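Local coordinates for metallo-carboxypeptidase (Pseudomonas aeruginosa, PDB 4A39), which probably hydrolyses C-terminal peptide bonds as a zinc-dependent carboxypeptidase of the M14 family, related to the cytosolic carboxypeptidases of mammals, at residues S82-V87 and W95-S100; A121-Y126 and A186-E191; I278-A283 and H354-E359. All blocks are in the same frame, centred on the assembly; numbering follows the deposited sequence.

Interaction 1. Residues S82-V87 and W95-S100; sequences SGYQAV and WFRVPS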
loop_
_atom_site.group_PDB
_atom_site.type_symbol
_atom_site.label_atom_id
_atom_site.label_comp_id
_atom_site.label_asym_id
_atom_site.label_seq_id
_atom_site.Cartn_x
_atom_site.Cartn_y
_atom_site.Cartn_z
ATOM N N SER A 82 -8.349 -17.751 -3.161
ATOM C CA SER A 82 -9.769 -18.067 -3.149
ATOM C C SER A 82 -10.569 -16.775 -2.983
ATOM O O SER A 82 -10.327 -15.999 -2.059
ATOM C CB SER A 82 -10.085 -19.034 -2.004
ATOM O OG SER A 82 -11.469 -19.332 -1.957
ATOM N N GLY A 83 -11.507 -16.542 -3.897
ATOM C CA GLY A 83 -12.327 -15.347 -3.830
ATOM C C GLY A 83 -11.705 -14.124 -4.481
ATOM O O GLY A 83 -12.316 -13.052 -4.519
ATOM N N TYR A 84 -10.488 -14.276 -4.987
ATOM C CA TYR A 84 -9.796 -13.165 -5.633
ATOM C C TYR A 84 -10.061 -13.120 -7.134
ATOM O O TYR A 84 -9.987 -14.140 -7.821
ATOM C CB TYR A 84 -8.284 -13.261 -5.404
ATOM C CG TYR A 84 -7.514 -12.262 -6.237
ATOM C CD1 TYR A 84 -7.446 -10.920 -5.868
ATOM C CD2 TYR A 84 -6.943 -12.640 -7.452
ATOM C CE1 TYR A 84 -6.838 -9.971 -6.700
ATOM C CE2 TYR A 84 -6.335 -11.707 -8.286
ATOM C CZ TYR A 84 -6.291 -10.377 -7.909
ATOM O OH TYR A 84 -5.722 -9.459 -8.758
ATOM N N GLN A 85 -10.360 -11.924 -7.632
ATOM C CA GLN A 85 -10.614 -11.712 -9.053
ATOM C C GLN A 85 -9.511 -10.808 -9.598
ATOM O O GLN A 85 -9.279 -9.723 -9.067
ATOM C CB GLN A 85 -11.973 -11.032 -9.262
ATOM C CG GLN A 85 -13.164 -11.761 -8.643
ATOM C CD GLN A 85 -13.327 -13.179 -9.159
ATOM O OE1 GLN A 85 -12.975 -14.149 -8.481
ATOM N NE2 GLN A 85 -13.856 -13.307 -10.366
ATOM N N ALA A 86 -8.833 -11.262 -10.652
ATOM C CA ALA A 86 -7.753 -10.493 -11.271
ATOM C C ALA A 86 -8.260 -9.181 -11.862
ATOM O O ALA A 86 -9.426 -9.071 -12.233
ATOM C CB ALA A 86 -7.089 -11.321 -12.363
ATOM N N VAL A 87 -7.369 -8.195 -11.955
ATOM C CA VAL A 87 -7.724 -6.894 -12.503
ATOM C C VAL A 87 -7.112 -6.749 -13.895
ATOM O O VAL A 87 -6.020 -7.257 -14.161
ATOM C CB VAL A 87 -7.204 -5.752 -11.598
ATOM C CG1 VAL A 87 -7.991 -4.487 -11.856
ATOM C CG2 VAL A 87 -7.301 -6.161 -10.134
ATOM N N TRP A 95 -9.473 0.356 -14.856
ATOM C CA TRP A 95 -9.215 -1.024 -14.462
ATOM C C TRP A 95 -10.497 -1.740 -14.042
ATOM O O TRP A 95 -11.341 -1.178 -13.335
ATOM C CB TRP A 95 -8.178 -1.064 -13.333
ATOM C CG TRP A 95 -6.810 -0.647 -13.793
ATOM C CD1 TRP A 95 -6.360 0.628 -13.991
ATOM C CD2 TRP A 95 -5.736 -1.516 -14.176
ATOM N NE1 TRP A 95 -5.072 0.607 -14.477
ATOM C CE2 TRP A 95 -4.666 -0.696 -14.601
ATOM C CE3 TRP A 95 -5.575 -2.908 -14.204
ATOM C CZ2 TRP A 95 -3.447 -1.223 -15.048
ATOM C CZ3 TRP A 95 -4.360 -3.435 -14.651
ATOM C CH2 TRP A 95 -3.313 -2.588 -15.067
ATOM N N PHE A 96 -10.644 -2.982 -14.495
ATOM C CA PHE A 96 -11.829 -3.780 -14.194
ATOM C C PHE A 96 -11.491 -5.211 -13.786
ATOM O O PHE A 96 -10.481 -5.767 -14.211
ATOM C CB PHE A 96 -12.759 -3.816 -15.411
ATOM C CG PHE A 96 -12.084 -4.259 -16.685
ATOM C CD1 PHE A 96 -11.431 -3.341 -17.505
ATOM C CD2 PHE A 96 -12.115 -5.595 -17.070
ATOM C CE1 PHE A 96 -10.822 -3.751 -18.696
ATOM C CE2 PHE A 96 -11.510 -6.015 -18.252
ATOM C CZ PHE A 96 -10.864 -5.093 -19.069
ATOM N N ARG A 97 -12.347 -5.801 -12.959
ATOM C CA ARG A 97 -12.144 -7.171 -12.496
ATOM C C ARG A 97 -12.665 -8.162 -13.536
ATOM O O ARG A 97 -13.622 -7.870 -14.260
ATOM C CB ARG A 97 -12.878 -7.386 -11.165
ATOM C CG ARG A 97 -12.395 -6.498 -10.016
ATOM C CD ARG A 97 -11.091 -7.008 -9.404
ATOM N NE ARG A 97 -10.579 -6.068 -8.404
ATOM C CZ ARG A 97 -9.780 -6.407 -7.395
ATOM N NH1 ARG A 97 -9.394 -7.667 -7.240
ATOM N NH2 ARG A 97 -9.363 -5.482 -6.537
ATOM N N VAL A 98 -12.028 -9.327 -13.610
ATOM C CA VAL A 98 -12.429 -10.369 -14.551
ATOM C C VAL A 98 -12.695 -11.679 -13.811
ATOM O O VAL A 98 -12.110 -11.942 -12.762
ATOM C CB VAL A 98 -11.340 -10.610 -15.625
ATOM C CG1 VAL A 98 -11.197 -9.375 -16.508
ATOM C CG2 VAL A 98 -10.009 -10.947 -14.957
ATOM N N PRO A 99 -13.594 -12.516 -14.350
ATOM C CA PRO A 99 -13.933 -13.803 -13.735
ATOM C C PRO A 99 -12.684 -14.626 -13.429
ATOM O O PRO A 99 -11.874 -14.896 -14.320
ATOM C CB PRO A 99 -14.818 -14.465 -14.789
ATOM C CG PRO A 99 -15.515 -13.300 -15.411
ATOM C CD PRO A 99 -14.395 -12.285 -15.565
ATOM N N SER A 100 -12.535 -15.030 -12.171
ATOM C CA SER A 100 -11.372 -15.808 -11.759
ATOM C C SER A 100 -11.761 -16.961 -10.838
ATOM O O SER A 100 -12.752 -16.877 -10.114
ATOM C CB SER A 100 -10.374 -14.897 -11.035
ATOM O OG SER A 100 -10.108 -13.733 -11.800
#
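V87 and R97 form an antiparallel, non-hydrogen-bonded pair in the mixed sheet of the N-terminal domain, where the chain running into strand 87-89 comes alongside strand 96-103. Next to the pair, V98 N gives its hydrogen to A86 O (3.0 Å). The return bond from A86 N does not go to V98 O directly: A86 N donates to S100 OG (3.0 Å), and that hydroxyl donates in turn to V98 O (2.9 Å) from above its carbonyl plane. The hydroxyl thus takes a hydrogen from one segment and gives its own within the other.

R97 and V87 carry much of the side-chain contact. The arginine chain bends at the second torsion (chi2 -78°), which brings the guanidinium back across the neighbouring segment. NH1 bonds Q85 O at 2.8 Å and lies in the carbonyl plane of Q85, while Q85 O sits 17° out of the guanidinium plane. V87 CG2 rests over the centre of one guanidinium face, 3.7 Å from R97 CZ, while the Y84 ring crosses at its edge, with Y84 CE1 3.5 Å from R97 NH1. The other branch of V87 meets the edge of the W95 indole, CG1 to CE3 being 3.7 Å. A smaller apolar contact joins A86 CB to V98 CG2 (3.9 Å), and the Q85 side chain, also bent, folds over the backbone at P99 and S100.

The other bonds of R97 reach the catalytic domain: NE to T362 O, and NH2 to the carbonyls of F351 and W364. Y84 OH meanwhile bonds Y122 O. V87 pairs through its backbone with A121 on strand 118-121, and the side chains of A86, V98 and S100 pack on F109 of strand 106-111, placing the contact mid-sheet beside the domain boundary.

Interaction 2. Residues A121-Y126 and A186-E191; sequences AYFEPY and AEWFME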
loop_
_atom_site.group_PDB
_atom_site.type_symbol
_atom_site.label_atom_id
_atom_site.label_comp_id
_atom_site.label_asym_id
_atom_site.label_seq_id
_atom_site.Cartn_x
_atom_site.Cartn_y
_atom_site.Cartn_z
ATOM N N ALA A 121 -3.082 -7.257 -13.797
ATOM C CA ALA A 121 -2.255 -7.015 -12.620
ATOM C C ALA A 121 -2.965 -7.500 -11.365
ATOM O O ALA A 121 -4.177 -7.716 -11.373
ATOM C CB ALA A 121 -1.918 -5.532 -12.494
ATOM N N TYR A 122 -2.206 -7.668 -10.288
ATOM C CA TYR A 122 -2.766 -8.143 -9.026
ATOM C C TYR A 122 -3.586 -7.029 -8.373
ATOM O O TYR A 122 -4.523 -7.292 -7.612
ATOM C CB TYR A 122 -1.632 -8.624 -8.112
ATOM C CG TYR A 122 -2.070 -9.352 -6.857
ATOM C CD1 TYR A 122 -3.192 -10.191 -6.859
ATOM C CD2 TYR A 122 -1.342 -9.230 -5.676
ATOM C CE1 TYR A 122 -3.576 -10.887 -5.712
ATOM C CE2 TYR A 122 -1.715 -9.920 -4.525
ATOM C CZ TYR A 122 -2.831 -10.745 -4.548
ATOM O OH TYR A 122 -3.204 -11.424 -3.405
ATOM N N PHE A 123 -3.216 -5.789 -8.673
ATOM C CA PHE A 123 -3.931 -4.605 -8.192
ATOM C C PHE A 123 -3.574 -3.461 -9.138
ATOM O O PHE A 123 -2.548 -3.517 -9.815
ATOM C CB PHE A 123 -3.521 -4.221 -6.762
ATOM C CG PHE A 123 -4.470 -3.246 -6.109
ATOM C CD1 PHE A 123 -5.647 -3.697 -5.515
ATOM C CD2 PHE A 123 -4.211 -1.878 -6.127
ATOM C CE1 PHE A 123 -6.549 -2.796 -4.951
ATOM C CE2 PHE A 123 -5.109 -0.968 -5.565
ATOM C CZ PHE A 123 -6.278 -1.430 -4.978
ATOM N N GLU A 124 -4.415 -2.430 -9.193
ATOM C CA GLU A 124 -4.148 -1.273 -10.050
ATOM C C GLU A 124 -2.752 -0.750 -9.684
ATOM O O GLU A 124 -2.552 -0.225 -8.595
ATOM C CB GLU A 124 -5.214 -0.198 -9.803
ATOM C CG GLU A 124 -5.139 0.989 -10.747
ATOM C CD GLU A 124 -6.356 1.896 -10.660
ATOM O OE1 GLU A 124 -7.269 1.623 -9.846
ATOM O OE2 GLU A 124 -6.398 2.887 -11.414
ATOM N N PRO A 125 -1.774 -0.874 -10.602
ATOM C CA PRO A 125 -0.392 -0.432 -10.367
ATOM C C PRO A 125 -0.132 1.057 -10.185
ATOM O O PRO A 125 -0.812 1.899 -10.776
ATOM C CB PRO A 125 0.366 -0.971 -11.585
ATOM C CG PRO A 125 -0.518 -2.063 -12.119
ATOM C CD PRO A 125 -1.892 -1.490 -11.935
ATOM N N TYR A 126 0.872 1.361 -9.363
ATOM C CA TYR A 126 1.294 2.734 -9.115
ATOM C C TYR A 126 2.746 2.778 -9.586
ATOM O O TYR A 126 3.641 2.274 -8.909
ATOM C CB TYR A 126 1.212 3.083 -7.625
ATOM C CG TYR A 126 1.097 4.570 -7.392
ATOM C CD1 TYR A 126 2.192 5.415 -7.582
ATOM C CD2 TYR A 126 -0.133 5.145 -7.082
ATOM C CE1 TYR A 126 2.058 6.800 -7.476
ATOM C CE2 TYR A 126 -0.281 6.527 -6.976
ATOM C CZ TYR A 126 0.814 7.348 -7.176
ATOM O OH TYR A 126 0.662 8.714 -7.095
ATOM N N ALA A 186 -1.271 1.076 -1.339
ATOM C CA ALA A 186 -0.651 1.974 -0.369
ATOM C C ALA A 186 -0.294 3.357 -0.920
ATOM O O ALA A 186 -0.661 4.374 -0.326
ATOM C CB ALA A 186 0.579 1.315 0.242
ATOM N N GLU A 187 0.416 3.424 -2.042
ATOM C CA GLU A 187 0.739 4.749 -2.560
ATOM C C GLU A 187 -0.511 5.429 -3.137
ATOM O O GLU A 187 -0.583 6.656 -3.170
ATOM C CB GLU A 187 1.885 4.702 -3.585
ATOM C CG GLU A 187 2.238 6.092 -4.125
ATOM C CD GLU A 187 3.702 6.268 -4.509
ATOM O OE1 GLU A 187 4.355 5.283 -4.913
ATOM O OE2 GLU A 187 4.194 7.412 -4.415
ATOM N N TRP A 188 -1.496 4.650 -3.584
ATOM C CA TRP A 188 -2.729 5.260 -4.084
ATOM C C TRP A 188 -3.349 6.028 -2.915
ATOM O O TRP A 188 -3.848 7.145 -3.078
ATOM C CB TRP A 188 -3.713 4.200 -4.596
ATOM C CG TRP A 188 -3.421 3.745 -5.999
ATOM C CD1 TRP A 188 -2.904 2.539 -6.384
ATOM C CD2 TRP A 188 -3.627 4.495 -7.202
ATOM N NE1 TRP A 188 -2.780 2.492 -7.751
ATOM C CE2 TRP A 188 -3.214 3.679 -8.279
ATOM C CE3 TRP A 188 -4.121 5.779 -7.475
ATOM C CZ2 TRP A 188 -3.279 4.102 -9.612
ATOM C CZ3 TRP A 188 -4.187 6.203 -8.804
ATOM C CH2 TRP A 188 -3.767 5.363 -9.855
ATOM N N PHE A 189 -3.306 5.418 -1.733
ATOM C CA PHE A 189 -3.827 6.032 -0.507
ATOM C C PHE A 189 -3.117 7.377 -0.298
ATOM O O PHE A 189 -3.745 8.387 0.028
ATOM C CB PHE A 189 -3.567 5.081 0.677
ATOM C CG PHE A 189 -3.892 5.656 2.043
ATOM C CD1 PHE A 189 -3.018 6.547 2.665
ATOM C CD2 PHE A 189 -5.033 5.252 2.731
ATOM C CE1 PHE A 189 -3.273 7.024 3.953
ATOM C CE2 PHE A 189 -5.298 5.719 4.023
ATOM C CZ PHE A 189 -4.414 6.607 4.636
ATOM N N MET A 190 -1.803 7.390 -0.495
ATOM C CA MET A 190 -1.020 8.610 -0.323
ATOM C C MET A 190 -1.400 9.678 -1.348
ATOM O O MET A 190 -1.414 10.867 -1.030
ATOM C CB MET A 190 0.474 8.297 -0.427
ATOM C CG MET A 190 0.968 7.286 0.604
ATOM S SD MET A 190 0.750 7.824 2.326
ATOM C CE MET A 190 2.095 8.998 2.487
ATOM N N GLU A 191 -1.705 9.266 -2.577
ATOM C CA GLU A 191 -2.097 10.227 -3.607
ATOM C C GLU A 191 -3.388 10.946 -3.204
ATOM O O GLU A 191 -3.528 12.149 -3.411
ATOM C CB GLU A 191 -2.289 9.536 -4.965
ATOM C CG GLU A 191 -2.777 10.482 -6.065
ATOM C CD GLU A 191 -2.858 9.826 -7.429
ATOM O OE1 GLU A 191 -1.830 9.292 -7.896
ATOM O OE2 GLU A 191 -3.947 9.850 -8.039
#
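Y126 lies against helix 185-196 with its ring held among E187, W188 and, one turn further on, E191, all on the side of the helix that meets segment 121-126. Its chi1 of -157° sets CG roughly anti to the backbone N and carries the ring across the helix. E187 CG sits over the centre of one ring face, a CH-pi contact 3.4 Å from the Y126 centroid, and the E187 carboxylate continues nearly parallel to the ring, the two planes 9° apart. On another side, the ring edge of Y126 points into the indole face of W188 in a T-shaped pair, CD2 to CD2 at 3.6 Å. The phenol then ends at E191, whose extended side chain brings OE1 to 2.7 Å from Y126 OH; the hydroxyl donates to the anti lone pair.

W188 uses its edge as well: NE1 donates to E124 O (2.9 Å), approaching from above the carbonyl plane. E124 CG meets the benzo portion at W188 CZ2 (3.8 Å), while F123 CE2 lies 4.2 Å from W188 CD1.

Each buried glutamate has a cationic partner: R128 forms a salt bridge with E187, which also hydrogen-bonds H131, and R130 and K370 bridge to the two oxygens of E191. Both acids are probably ionised, and Y126 OH probably donates to a carboxylate whose charge is shared with R130.

Interaction 3. Residues I278-A283 and H354-E359; sequences IPHVFA and HDDNPE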
loop_
_atom_site.group_PDB
_atom_site.type_symbol
_atom_site.label_atom_id
_atom_site.label_comp_id
_atom_site.label_asym_id
_atom_site.label_seq_id
_atom_site.Cartn_x
_atom_site.Cartn_y
_atom_site.Cartn_z
ATOM N N ILE A 278 -7.801 -10.955 3.537
ATOM C CA ILE A 278 -9.014 -10.359 4.091
ATOM C C ILE A 278 -9.700 -9.323 3.205
ATOM O O ILE A 278 -9.115 -8.298 2.869
ATOM C CB ILE A 278 -8.695 -9.742 5.462
ATOM C CG1 ILE A 278 -8.155 -10.837 6.387
ATOM C CG2 ILE A 278 -9.935 -9.077 6.059
ATOM C CD1 ILE A 278 -7.592 -10.317 7.705
ATOM N N PRO A 279 -10.966 -9.582 2.826
ATOM C CA PRO A 279 -11.725 -8.665 1.972
ATOM C C PRO A 279 -12.433 -7.568 2.772
ATOM O O PRO A 279 -13.648 -7.409 2.685
ATOM C CB PRO A 279 -12.706 -9.596 1.275
ATOM C CG PRO A 279 -13.068 -10.536 2.389
ATOM C CD PRO A 279 -11.717 -10.835 3.042
ATOM N N HIS A 280 -11.655 -6.825 3.559
ATOM C CA HIS A 280 -12.174 -5.737 4.390
ATOM C C HIS A 280 -11.038 -4.777 4.724
ATOM O O HIS A 280 -9.903 -5.202 4.906
ATOM C CB HIS A 280 -12.714 -6.277 5.724
ATOM C CG HIS A 280 -13.821 -7.274 5.581
ATOM N ND1 HIS A 280 -15.128 -6.905 5.343
ATOM C CD2 HIS A 280 -13.810 -8.627 5.610
ATOM C CE1 HIS A 280 -15.875 -7.989 5.232
ATOM N NE2 HIS A 280 -15.100 -9.047 5.389
ATOM N N VAL A 281 -11.350 -3.485 4.798
ATOM C CA VAL A 281 -10.355 -2.495 5.182
ATOM C C VAL A 281 -10.325 -2.527 6.710
ATOM O O VAL A 281 -11.375 -2.579 7.349
ATOM C CB VAL A 281 -10.760 -1.072 4.749
ATOM C CG1 VAL A 281 -9.820 -0.051 5.381
ATOM C CG2 VAL A 281 -10.729 -0.957 3.235
ATOM N N PHE A 282 -9.132 -2.514 7.299
ATOM C CA PHE A 282 -9.025 -2.519 8.756
ATOM C C PHE A 282 -7.697 -1.935 9.215
ATOM O O PHE A 282 -6.874 -1.529 8.395
ATOM C CB PHE A 282 -9.187 -3.942 9.322
ATOM C CG PHE A 282 -8.089 -4.892 8.932
ATOM C CD1 PHE A 282 -8.120 -5.556 7.706
ATOM C CD2 PHE A 282 -7.024 -5.128 9.794
ATOM C CE1 PHE A 282 -7.103 -6.448 7.348
ATOM C CE2 PHE A 282 -6.002 -6.016 9.447
ATOM C CZ PHE A 282 -6.046 -6.677 8.221
ATOM N N ALA A 283 -7.511 -1.871 10.531
ATOM C CA ALA A 283 -6.277 -1.354 11.114
ATOM C C ALA A 283 -5.801 -2.275 12.237
ATOM O O ALA A 283 -6.610 -2.794 13.007
ATOM C CB ALA A 283 -6.503 0.052 11.659
ATOM N N HIS A 354 -13.848 -4.606 -0.555
ATOM C CA HIS A 354 -14.172 -4.267 0.826
ATOM C C HIS A 354 -15.612 -4.764 0.837
ATOM O O HIS A 354 -16.530 -4.034 0.470
ATOM C CB HIS A 354 -14.117 -2.750 1.038
ATOM C CG HIS A 354 -14.471 -2.317 2.429
ATOM N ND1 HIS A 354 -15.528 -1.472 2.698
ATOM C CD2 HIS A 354 -13.898 -2.593 3.625
ATOM C CE1 HIS A 354 -15.590 -1.245 3.998
ATOM N NE2 HIS A 354 -14.612 -1.914 4.582
ATOM N N ASP A 355 -15.793 -6.019 1.229
ATOM C CA ASP A 355 -17.109 -6.650 1.214
ATOM C C ASP A 355 -18.254 -5.944 1.923
ATOM O O ASP A 355 -19.417 -6.212 1.631
ATOM C CB ASP A 355 -16.994 -8.096 1.697
ATOM C CG ASP A 355 -16.401 -9.010 0.639
ATOM O OD1 ASP A 355 -16.085 -8.509 -0.463
ATOM O OD2 ASP A 355 -16.256 -10.223 0.899
ATOM N N ASP A 356 -17.946 -5.040 2.845
ATOM C CA ASP A 356 -19.006 -4.316 3.532
ATOM C C ASP A 356 -19.772 -3.447 2.530
ATOM O O ASP A 356 -20.983 -3.257 2.663
ATOM C CB ASP A 356 -18.419 -3.445 4.641
ATOM C CG ASP A 356 -17.544 -4.235 5.592
ATOM O OD1 ASP A 356 -16.447 -4.654 5.177
ATOM O OD2 ASP A 356 -17.959 -4.444 6.751
ATOM N N ASN A 357 -19.054 -2.921 1.537
ATOM C CA ASN A 357 -19.636 -2.093 0.476
ATOM C C ASN A 357 -19.192 -2.692 -0.857
ATOM O O ASN A 357 -18.259 -2.193 -1.495
ATOM C CB ASN A 357 -19.130 -0.650 0.554
ATOM C CG ASN A 357 -19.341 -0.026 1.915
ATOM O OD1 ASN A 357 -20.338 -0.292 2.585
ATOM N ND2 ASN A 357 -18.404 0.826 2.327
ATOM N N PRO A 358 -19.859 -3.768 -1.298
ATOM C CA PRO A 358 -19.524 -4.444 -2.555
ATOM C C PRO A 358 -19.598 -3.588 -3.817
ATOM O O PRO A 358 -20.587 -2.895 -4.060
ATOM C CB PRO A 358 -20.520 -5.607 -2.603
ATOM C CG PRO A 358 -20.853 -5.849 -1.161
ATOM C CD PRO A 358 -20.967 -4.455 -0.615
ATOM N N GLU A 359 -18.531 -3.648 -4.609
ATOM C CA GLU A 359 -18.427 -2.947 -5.887
ATOM C C GLU A 359 -17.592 -3.895 -6.757
ATOM O O GLU A 359 -16.474 -3.576 -7.161
ATOM C CB GLU A 359 -17.739 -1.583 -5.697
ATOM C CG GLU A 359 -18.622 -0.585 -4.935
ATOM C CD GLU A 359 -17.963 0.761 -4.661
ATOM O OE1 GLU A 359 -17.052 1.175 -5.416
ATOM O OE2 GLU A 359 -18.381 1.422 -3.686
#
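P279 O receives the backbone N-H of D355 at 2.9 Å, fastening the loop ahead of strand 282-284 to the type I turn H354-N357. P279 is the centre of an inverse gamma turn, which presents this carbonyl to the turn; the donor nitrogen lies above the carbonyl plane. The tight, buried part of the contact lies beyond it. There H354 and V281 cross at about a right angle, with V281 CG2 3.6 Å from H354 CD2. A chi1 of 179° swings the H354 imidazole away from its own backbone N and along the opposing chain, so that H354 CD2 also comes within 3.7 Å of H280 CA. V281 packs further on P350 and on L372 of helix 366-383. Its neighbour F282 pairs by backbone with E348, predicted to be the catalytic proton donor or acceptor.

The solvent side is looser and polar. D355 and D356 are both exposed; the D355 carboxylate only brushes the proline ring, OD2 lying 3.5 Å from P279 CG. D355 CB also approaches the H280 ring, 3.7 Å from CE1. D356 makes the directed contact: H280 ND1 donates to D356 OD1 at 2.6 Å, in the imidazole plane, meeting OD1 on its syn side but 29° out of the carboxylate plane. The two planes stand 76° apart, and H317 stacks on the H280 ring.

The short His-carboxylate bond, with ND1 as donor, fixes the rotation of the H280 imidazole. The negative charge of D356, with D355 nearby, could also favour the cationic form of this histidine.

Overall arrangement
Interaction 2 is the buried contact, close to the centre of the chain; interactions 1 and 3 lie further out and are partly open to solvent. Interaction 1 is built within the N-terminal sheet, interaction 3 within the catalytic domain, and interaction 2 joins the segment leaving that sheet to a catalytic-domain helix. Interactions 1 and 2 touch directly, W95 packing on E124 and P125. Interaction 3 touches neither. Chemistry follows place: backbone pairing with an arginine gathering carbonyls in 1, aromatic rings and charge-compensated glutamates in 2, and a histidine held by an exposed aspartate beside an apolar patch in 3.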